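Vacuolar-sorting protein BRO1 (Saccharomyces cerevisiae, PDB 1ZB1) takes part in sorting cargo proteins into intralumenal vesicles of multivesicular bodies and acts as an adapter recruiting the deubiquitinase DOA4 to endosomes. Local coordinates at residues F279-L291 with F303-K315. Residues are numbered along the deposited sequence; the frame is centred on the assembly and turned at random.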
loop_
_atom_site.group_PDB
_atom_site.type_symbol
_atom_site.label_atom_id
_atom_site.label_comp_id
_atom_site.label_asym_id
_atom_site.label_seq_id
_atom_site.Cartn_x
_atom_site.Cartn_y
_atom_site.Cartn_z
ATOM N N PHE A 279 -31.491 -6.514 -8.639
ATOM C CA PHE A 279 -30.179 -6.193 -8.092
ATOM C C PHE A 279 -29.858 -6.986 -6.835
ATOM O O PHE A 279 -28.693 -7.268 -6.560
ATOM C CB PHE A 279 -30.061 -4.691 -7.826
ATOM C CG PHE A 279 -29.534 -3.923 -8.998
ATOM C CD1 PHE A 279 -28.170 -3.909 -9.275
ATOM C CD2 PHE A 279 -30.400 -3.256 -9.857
ATOM C CE1 PHE A 279 -27.671 -3.240 -10.395
ATOM C CE2 PHE A 279 -29.917 -2.584 -10.980
ATOM C CZ PHE A 279 -28.548 -2.577 -11.249
ATOM N N LEU A 280 -30.882 -7.345 -6.067
ATOM C CA LEU A 280 -30.655 -8.143 -4.866
ATOM C C LEU A 280 -30.289 -9.542 -5.349
ATOM O O LEU A 280 -29.527 -10.266 -4.707
ATOM C CB LEU A 280 -31.916 -8.188 -4.002
ATOM C CG LEU A 280 -32.100 -7.028 -3.018
ATOM C CD1 LEU A 280 -31.115 -7.173 -1.873
ATOM C CD2 LEU A 280 -31.899 -5.703 -3.728
ATOM N N ASP A 281 -30.844 -9.897 -6.501
ATOM C CA ASP A 281 -30.597 -11.183 -7.137
ATOM C C ASP A 281 -29.110 -11.220 -7.486
ATOM O O ASP A 281 -28.398 -12.162 -7.133
ATOM C CB ASP A 281 -31.440 -11.290 -8.412
ATOM C CG ASP A 281 -31.633 -12.718 -8.873
ATOM O OD1 ASP A 281 -30.629 -13.393 -9.189
ATOM O OD2 ASP A 281 -32.799 -13.166 -8.921
ATOM N N PHE A 282 -28.649 -10.174 -8.171
ATOM C CA PHE A 282 -27.253 -10.061 -8.574
ATOM C C PHE A 282 -26.328 -10.057 -7.363
ATOM O O PHE A 282 -25.265 -10.682 -7.382
ATOM C CB PHE A 282 -27.037 -8.779 -9.382
ATOM C CG PHE A 282 -25.613 -8.561 -9.802
ATOM C CD1 PHE A 282 -25.009 -9.407 -10.729
ATOM C CD2 PHE A 282 -24.871 -7.511 -9.269
ATOM C CE1 PHE A 282 -23.684 -9.210 -11.121
ATOM C CE2 PHE A 282 -23.546 -7.304 -9.654
ATOM C CZ PHE A 282 -22.952 -8.155 -10.582
ATOM N N SER A 283 -26.736 -9.350 -6.315
ATOM C CA SER A 283 -25.950 -9.269 -5.094
ATOM C C SER A 283 -25.699 -10.660 -4.512
ATOM O O SER A 283 -24.572 -10.997 -4.148
ATOM C CB SER A 283 -26.672 -8.407 -4.059
ATOM O OG SER A 283 -25.907 -8.288 -2.871
ATOM N N MET A 284 -26.757 -11.461 -4.424
ATOM C CA MET A 284 -26.657 -12.815 -3.892
ATOM C C MET A 284 -25.678 -13.650 -4.714
ATOM O O MET A 284 -24.898 -14.418 -4.160
ATOM C CB MET A 284 -28.031 -13.495 -3.891
ATOM C CG MET A 284 -28.025 -14.908 -3.307
ATOM S SD MET A 284 -27.649 -14.948 -1.537
ATOM C CE MET A 284 -25.928 -15.303 -1.543
ATOM N N GLN A 285 -25.737 -13.500 -6.033
ATOM C CA GLN A 285 -24.848 -14.224 -6.936
ATOM C C GLN A 285 -23.391 -13.947 -6.563
ATOM O O GLN A 285 -22.608 -14.866 -6.331
ATOM C CB GLN A 285 -25.092 -13.786 -8.384
ATOM C CG GLN A 285 -26.442 -14.197 -8.959
ATOM C CD GLN A 285 -26.697 -13.591 -10.334
ATOM O OE1 GLN A 285 -25.846 -13.656 -11.221
ATOM N NE2 GLN A 285 -27.876 -13.000 -10.514
ATOM N N GLN A 286 -23.043 -12.664 -6.509
ATOM C CA GLN A 286 -21.693 -12.243 -6.173
ATOM C C GLN A 286 -21.246 -12.726 -4.800
ATOM O O GLN A 286 -20.108 -13.163 -4.636
ATOM C CB GLN A 286 -21.589 -10.722 -6.259
ATOM C CG GLN A 286 -21.610 -10.204 -7.683
ATOM C CD GLN A 286 -20.491 -10.797 -8.521
ATOM O OE1 GLN A 286 -19.320 -10.760 -8.130
ATOM N NE2 GLN A 286 -20.841 -11.342 -9.678
ATOM N N LEU A 287 -22.132 -12.649 -3.811
ATOM C CA LEU A 287 -21.775 -13.108 -2.476
ATOM C C LEU A 287 -21.434 -14.598 -2.522
ATOM O O LEU A 287 -20.469 -15.048 -1.900
ATOM C CB LEU A 287 -22.922 -12.876 -1.492
ATOM C CG LEU A 287 -22.662 -13.432 -0.091
ATOM C CD1 LEU A 287 -21.477 -12.720 0.530
ATOM C CD2 LEU A 287 -23.902 -13.254 0.780
ATOM N N ILE A 288 -22.231 -15.367 -3.256
ATOM C CA ILE A 288 -21.970 -16.799 -3.369
ATOM C C ILE A 288 -20.624 -17.023 -4.067
ATOM O O ILE A 288 -19.853 -17.896 -3.673
ATOM C CB ILE A 288 -23.101 -17.521 -4.143
ATOM C CG1 ILE A 288 -24.383 -17.512 -3.305
ATOM C CG2 ILE A 288 -22.699 -18.965 -4.444
ATOM C CD1 ILE A 288 -25.620 -17.996 -4.047
ATOM N N SER A 289 -20.339 -16.220 -5.090
ATOM C CA SER A 289 -19.077 -16.328 -5.822
ATOM C C SER A 289 -17.848 -16.124 -4.925
ATOM O O SER A 289 -16.778 -16.668 -5.199
ATOM C CB SER A 289 -19.025 -15.300 -6.959
ATOM O OG SER A 289 -19.881 -15.648 -8.030
ATOM N N SER A 290 -18.003 -15.345 -3.857
ATOM C CA SER A 290 -16.893 -15.054 -2.953
ATOM C C SER A 290 -16.617 -16.145 -1.930
ATOM O O SER A 290 -15.503 -16.259 -1.415
ATOM C CB SER A 290 -17.161 -13.757 -2.189
ATOM O OG SER A 290 -18.089 -13.977 -1.135
ATOM N N LEU A 291 -17.645 -16.935 -1.640
ATOM C CA LEU A 291 -17.569 -17.990 -0.643
ATOM C C LEU A 291 -16.394 -18.961 -0.746
ATOM O O LEU A 291 -15.748 -19.259 0.256
ATOM C CB LEU A 291 -18.894 -18.757 -0.625
ATOM C CG LEU A 291 -20.087 -17.868 -0.252
ATOM C CD1 LEU A 291 -21.379 -18.673 -0.308
ATOM C CD2 LEU A 291 -19.875 -17.290 1.144
ATOM N N PHE A 303 -20.083 -13.717 6.867
ATOM C CA PHE A 303 -20.660 -14.178 5.608
ATOM C C PHE A 303 -22.072 -14.772 5.710
ATOM O O PHE A 303 -22.937 -14.459 4.890
ATOM C CB PHE A 303 -19.725 -15.202 4.961
ATOM C CG PHE A 303 -18.456 -14.609 4.416
ATOM C CD1 PHE A 303 -18.432 -14.034 3.151
ATOM C CD2 PHE A 303 -17.288 -14.620 5.170
ATOM C CE1 PHE A 303 -17.255 -13.475 2.638
ATOM C CE2 PHE A 303 -16.106 -14.064 4.669
ATOM C CZ PHE A 303 -16.094 -13.492 3.398
ATOM N N ASP A 304 -22.301 -15.630 6.701
ATOM C CA ASP A 304 -23.614 -16.251 6.862
ATOM C C ASP A 304 -24.688 -15.246 7.271
ATOM O O ASP A 304 -25.832 -15.343 6.830
ATOM C CB ASP A 304 -23.554 -17.394 7.882
ATOM C CG ASP A 304 -22.669 -18.542 7.419
ATOM O OD1 ASP A 304 -22.714 -18.883 6.217
ATOM O OD2 ASP A 304 -21.935 -19.110 8.259
ATOM N N GLY A 305 -24.315 -14.283 8.108
ATOM C CA GLY A 305 -25.264 -13.274 8.542
ATOM C C GLY A 305 -25.697 -12.363 7.405
ATOM O O GLY A 305 -26.845 -11.923 7.351
ATOM N N PHE A 306 -24.776 -12.076 6.490
ATOM C CA PHE A 306 -25.085 -11.214 5.359
ATOM C C PHE A 306 -25.966 -11.957 4.359
ATOM O O PHE A 306 -26.841 -11.362 3.733
ATOM C CB PHE A 306 -23.789 -10.733 4.687
ATOM C CG PHE A 306 -24.013 -9.784 3.541
ATOM C CD1 PHE A 306 -24.791 -8.637 3.709
ATOM C CD2 PHE A 306 -23.450 -10.035 2.294
ATOM C CE1 PHE A 306 -25.007 -7.754 2.649
ATOM C CE2 PHE A 306 -23.656 -9.162 1.226
ATOM C CZ PHE A 306 -24.438 -8.018 1.403
ATOM N N LYS A 307 -25.740 -13.259 4.213
ATOM C CA LYS A 307 -26.542 -14.064 3.297
ATOM C C LYS A 307 -27.992 -14.014 3.761
ATOM O O LYS A 307 -28.909 -13.925 2.946
ATOM C CB LYS A 307 -26.051 -15.516 3.284
ATOM C CG LYS A 307 -26.836 -16.447 2.364
ATOM C CD LYS A 307 -26.181 -17.826 2.310
ATOM C CE LYS A 307 -26.922 -18.792 1.391
ATOM N NZ LYS A 307 -28.228 -19.236 1.960
ATOM N N GLU A 308 -28.188 -14.064 5.076
ATOM C CA GLU A 308 -29.524 -14.017 5.656
ATOM C C GLU A 308 -30.164 -12.652 5.440
ATOM O O GLU A 308 -31.354 -12.554 5.139
ATOM C CB GLU A 308 -29.471 -14.317 7.156
ATOM C CG GLU A 308 -29.185 -15.769 7.486
ATOM C CD GLU A 308 -29.320 -16.062 8.966
ATOM O OE1 GLU A 308 -30.399 -15.773 9.533
ATOM O OE2 GLU A 308 -28.351 -16.581 9.563
ATOM N N THR A 309 -29.370 -11.601 5.602
ATOM C CA THR A 309 -29.861 -10.243 5.417
ATOM C C THR A 309 -30.397 -10.055 3.998
ATOM O O THR A 309 -31.446 -9.439 3.806
ATOM C CB THR A 309 -28.747 -9.212 5.685
ATOM O OG1 THR A 309 -28.347 -9.294 7.058
ATOM C CG2 THR A 309 -29.238 -7.802 5.389
ATOM N N LEU A 310 -29.685 -10.595 3.012
ATOM C CA LEU A 310 -30.109 -10.483 1.620
ATOM C C LEU A 310 -31.390 -11.253 1.352
ATOM O O LEU A 310 -32.340 -10.711 0.791
ATOM C CB LEU A 310 -29.025 -10.999 0.670
ATOM C CG LEU A 310 -27.765 -10.157 0.476
ATOM C CD1 LEU A 310 -26.872 -10.815 -0.564
ATOM C CD2 LEU A 310 -28.147 -8.758 0.028
ATOM N N GLU A 311 -31.409 -12.524 1.739
ATOM C CA GLU A 311 -32.582 -13.358 1.524
ATOM C C GLU A 311 -33.801 -12.749 2.198
ATOM O O GLU A 311 -34.883 -12.695 1.616
ATOM C CB GLU A 311 -32.333 -14.774 2.054
ATOM C CG GLU A 311 -31.354 -15.571 1.203
ATOM C CD GLU A 311 -31.133 -16.987 1.711
ATOM O OE1 GLU A 311 -30.443 -17.760 1.011
ATOM O OE2 GLU A 311 -31.645 -17.324 2.802
ATOM N N LYS A 312 -33.611 -12.283 3.425
ATOM C CA LYS A 312 -34.682 -11.670 4.191
ATOM C C LYS A 312 -35.295 -10.514 3.397
ATOM O O LYS A 312 -36.513 -10.444 3.221
ATOM C CB LYS A 312 -34.122 -11.170 5.522
ATOM C CG LYS A 312 -35.145 -11.060 6.639
ATOM C CD LYS A 312 -34.457 -11.143 7.997
ATOM C CE LYS A 312 -33.673 -12.449 8.130
ATOM N NZ LYS A 312 -32.995 -12.600 9.450
ATOM N N LYS A 313 -34.444 -9.621 2.906
ATOM C CA LYS A 313 -34.903 -8.474 2.130
ATOM C C LYS A 313 -35.493 -8.942 0.805
ATOM O O LYS A 313 -36.509 -8.425 0.344
ATOM C CB LYS A 313 -33.739 -7.520 1.858
ATOM C CG LYS A 313 -34.172 -6.102 1.547
ATOM C CD LYS A 313 -34.836 -5.480 2.770
ATOM C CE LYS A 313 -35.364 -4.097 2.468
ATOM N NZ LYS A 313 -36.345 -4.161 1.359
ATOM N N GLN A 314 -34.843 -9.927 0.199
ATOM C CA GLN A 314 -35.282 -10.485 -1.073
ATOM C C GLN A 314 -36.725 -10.992 -0.957
ATOM O O GLN A 314 -37.515 -10.857 -1.891
ATOM C CB GLN A 314 -34.347 -11.631 -1.472
ATOM C CG GLN A 314 -33.868 -11.602 -2.920
ATOM C CD GLN A 314 -32.571 -12.385 -3.121
ATOM O OE1 GLN A 314 -32.095 -12.550 -4.248
ATOM N NE2 GLN A 314 -31.992 -12.866 -2.023
ATOM N N LYS A 315 -37.057 -11.569 0.195
ATOM C CA LYS A 315 -38.400 -12.093 0.442
ATOM C C LYS A 315 -39.436 -10.976 0.393
ATOM O O LYS A 315 -40.342 -10.989 -0.439
ATOM C CB LYS A 315 -38.474 -12.759 1.818
ATOM C CG LYS A 315 -37.546 -13.941 2.023
ATOM C CD LYS A 315 -37.726 -14.517 3.423
ATOM C CE LYS A 315 -36.738 -15.638 3.711
ATOM N NZ LYS A 315 -36.955 -16.231 5.061
#
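L287 and L310 interlock as knobs into holes in an antiparallel helical hairpin of the Bro1 domain: helices 275-290 and 303-322 are joined by a loop, and the axes of segments 279-291 and 303-315 approach to 10.2 Å, with 160° between their N-to-C directions. L287 drops among F303, F306, K307 and L310. With CG anti to the backbone N (chi1 175°), it sends both methyls at F306, CD2 lying 3.6 Å from F306 CD2 and CD1 arriving at the ring edge; CD2 also packs on K307 CA. In turn, L310 fills the hole formed by L280, S283, M284 and L287. Its CD2 meets L280 CD1 at 3.9 Å, while CD1 sits 3.6 Å from S283 OG, a hydroxyl hydrogen-bonded to S257 O on helix 242-269. That third helix backs the pair, with Y261 edge-to-face on F306.

At the loop end, F303 lies against L287 and L291, and S290 OG turns back to L287 O (2.7 Å). Toward the other end, Q314, extended beyond CG, lays CG against L280 CB (4.1 Å). Along one flank the M284 methyl CE touches K307 CG, and K307 NZ continues to E311 OE1 in a salt bridge (2.8 Å). No hydrogen bond links the segments; mainly apolar groups, with the aliphatic parts of K307 and Q314, join them, so the pairing rests on shape fit.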